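Local coordinates for protein argonaute (Methanocaldococcus jannaschii, PDB 5G5S) that cuts single-stranded DNA targets, using short single-stranded DNA guides to find complementary strands, and may defend the cell against invading genetic elements, at residues L155-T160 against N288-K293. Sequence-based numbering, arbitrary orientation.
With MG (magnesium ion), chain B.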
loop_
_atom_site.group_PDB
_atom_site.type_symbol
_atom_site.label_atom_id
_atom_site.label_comp_id
_atom_site.label_asym_id
_atom_site.label_seq_id
_atom_site.Cartn_x
_atom_site.Cartn_y
_atom_site.Cartn_z
ATOM N N LEU A 155 -3.630 -3.891 21.503
ATOM C CA LEU A 155 -4.312 -5.161 21.287
ATOM C C LEU A 155 -5.206 -5.111 20.042
ATOM O O LEU A 155 -6.125 -4.297 19.959
ATOM C CB LEU A 155 -5.093 -5.539 22.558
ATOM C CG LEU A 155 -5.438 -7.008 22.791
ATOM C CD1 LEU A 155 -4.187 -7.890 22.810
ATOM C CD2 LEU A 155 -6.189 -7.158 24.106
ATOM N N ASN A 156 -4.885 -5.952 19.056
ATOM C CA ASN A 156 -5.613 -6.006 17.801
ATOM C C ASN A 156 -6.165 -7.396 17.545
ATOM O O ASN A 156 -5.484 -8.385 17.789
ATOM C CB ASN A 156 -4.715 -5.565 16.644
ATOM C CG ASN A 156 -5.452 -5.003 15.454
ATOM O OD1 ASN A 156 -6.570 -4.492 15.566
ATOM N ND2 ASN A 156 -4.815 -5.050 14.288
ATOM N N PHE A 157 -7.408 -7.468 17.076
ATOM C CA PHE A 157 -8.052 -8.736 16.764
ATOM C C PHE A 157 -8.260 -8.788 15.255
ATOM O O PHE A 157 -8.914 -7.910 14.683
ATOM C CB PHE A 157 -9.357 -8.892 17.565
ATOM C CG PHE A 157 -10.104 -10.188 17.383
ATOM C CD1 PHE A 157 -9.501 -11.407 17.672
ATOM C CD2 PHE A 157 -11.434 -10.190 16.975
ATOM C CE1 PHE A 157 -10.199 -12.607 17.505
ATOM C CE2 PHE A 157 -12.141 -11.390 16.843
ATOM C CZ PHE A 157 -11.516 -12.590 17.099
ATOM N N ARG A 158 -7.630 -9.769 14.601
ATOM C CA ARG A 158 -7.690 -9.882 13.145
ATOM C C ARG A 158 -8.288 -11.172 12.633
ATOM O O ARG A 158 -8.194 -12.213 13.282
ATOM C CB ARG A 158 -6.308 -9.643 12.529
ATOM C CG ARG A 158 -6.366 -8.731 11.326
ATOM C CD ARG A 158 -5.521 -7.497 11.536
ATOM N NE ARG A 158 -4.173 -7.672 11.003
ATOM C CZ ARG A 158 -3.810 -7.364 9.761
ATOM N NH1 ARG A 158 -4.699 -6.878 8.901
ATOM N NH2 ARG A 158 -2.556 -7.547 9.364
ATOM N N HIS A 159 -8.911 -11.090 11.451
ATOM C CA HIS A 159 -9.505 -12.230 10.770
ATOM C C HIS A 159 -8.759 -12.479 9.480
ATOM O O HIS A 159 -8.631 -11.581 8.648
ATOM C CB HIS A 159 -11.003 -12.024 10.524
ATOM C CG HIS A 159 -11.788 -11.843 11.783
ATOM N ND1 HIS A 159 -12.248 -12.926 12.509
ATOM C CD2 HIS A 159 -12.141 -10.706 12.421
ATOM C CE1 HIS A 159 -12.888 -12.415 13.547
ATOM N NE2 HIS A 159 -12.843 -11.084 13.543
ATOM N N THR A 160 -8.201 -13.686 9.360
ATOM C CA THR A 160 -7.460 -14.145 8.190
ATOM C C THR A 160 -8.271 -15.203 7.470
ATOM O O THR A 160 -8.636 -16.215 8.063
ATOM C CB THR A 160 -5.998 -14.519 8.538
ATOM O OG1 THR A 160 -5.350 -15.009 7.368
ATOM C CG2 THR A 160 -5.881 -15.545 9.669
ATOM N N ASN A 288 -12.215 -4.679 23.833
ATOM C CA ASN A 288 -12.500 -4.490 25.268
ATOM C C ASN A 288 -12.851 -5.817 25.960
ATOM O O ASN A 288 -12.415 -6.038 27.088
ATOM C CB ASN A 288 -13.620 -3.452 25.471
ATOM C CG ASN A 288 -13.216 -2.015 25.186
ATOM O OD1 ASN A 288 -12.037 -1.664 25.103
ATOM N ND2 ASN A 288 -14.189 -1.134 25.063
ATOM N N GLU A 289 -13.570 -6.726 25.250
ATOM C CA GLU A 289 -13.918 -8.061 25.757
ATOM C C GLU A 289 -12.698 -8.968 25.955
ATOM O O GLU A 289 -12.675 -9.744 26.910
ATOM C CB GLU A 289 -14.992 -8.745 24.892
ATOM C CG GLU A 289 -16.409 -8.349 25.266
ATOM C CD GLU A 289 -16.738 -8.418 26.748
ATOM O OE1 GLU A 289 -16.571 -9.500 27.357
ATOM O OE2 GLU A 289 -17.119 -7.366 27.309
ATOM N N ILE A 290 -11.685 -8.855 25.074
ATOM C CA ILE A 290 -10.431 -9.612 25.168
ATOM C C ILE A 290 -9.587 -9.008 26.297
ATOM O O ILE A 290 -8.944 -9.752 27.041
ATOM C CB ILE A 290 -9.671 -9.663 23.811
ATOM C CG1 ILE A 290 -10.485 -10.424 22.744
ATOM C CG2 ILE A 290 -8.273 -10.289 23.964
ATOM C CD1 ILE A 290 -10.100 -10.093 21.286
ATOM N N ALA A 291 -9.612 -7.658 26.423
ATOM C CA ALA A 291 -8.914 -6.890 27.459
ATOM C C ALA A 291 -9.403 -7.268 28.846
ATOM O O ALA A 291 -8.592 -7.359 29.765
ATOM C CB ALA A 291 -9.124 -5.406 27.240
ATOM N N LYS A 292 -10.733 -7.494 28.987
ATOM C CA LYS A 292 -11.412 -7.876 30.225
ATOM C C LYS A 292 -10.979 -9.251 30.732
ATOM O O LYS A 292 -10.843 -9.444 31.944
ATOM C CB LYS A 292 -12.934 -7.820 30.047
ATOM C CG LYS A 292 -13.500 -6.411 30.141
ATOM C CD LYS A 292 -14.986 -6.390 29.839
ATOM C CE LYS A 292 -15.494 -4.983 29.653
ATOM N NZ LYS A 292 -16.953 -4.956 29.375
ATOM N N LYS A 293 -10.749 -10.193 29.807
ATOM C CA LYS A 293 -10.327 -11.552 30.128
ATOM C C LYS A 293 -8.805 -11.656 30.293
ATOM O O LYS A 293 -8.308 -12.697 30.726
ATOM C CB LYS A 293 -10.850 -12.533 29.064
HETATM MG MG MG B . -7.825 -6.739 31.884
#
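Helix-on-sheet packing joins L155, F157 and I290 where helix 280-293 lies against the long strand 150-163, which is bordered by strands 134-147 and 255-260 in an antiparallel sheet. The short segments run at 121° to each other with axes 9.3 Å apart, and the contact illustrates how one branched residue can pack against two side chains of a strand. The two branches of I290 divide the work. Its CG2 meets CD2 of L155 at 3.8 Å, while CD1, at the far end of the other branch, approaches the ring of F157 obliquely and lies 3.9 Å from CD1 of that ring. The I290 side chain stands roughly perpendicular to that of F157. L155 and F157, two residues apart, both start toward the helix; F157, its CG anti to the backbone N (chi1 -178°), swings its ring alongside CD1 of I290, which also lies 4.0 Å from CB of F157. CD2 of L155 is 4.2 Å from the backbone N of A291. I122 of helix 114-122 packs on both F157 and I290, extending the apolar cluster, and I287, three residues earlier on helix 280-293, touches L155 and F157. The same A291 gives its O to a magnesium ion at 2.3 Å, in a site completed by L294 O, I297 O and N299 OD1; farther along the strand, H159 is a residue that interacts with guide DNA when it is bound. The two segments bury 160 Å² and meet through van der Waals contact alone, so the fit of strand to helix rests on the shape of apolar side chains.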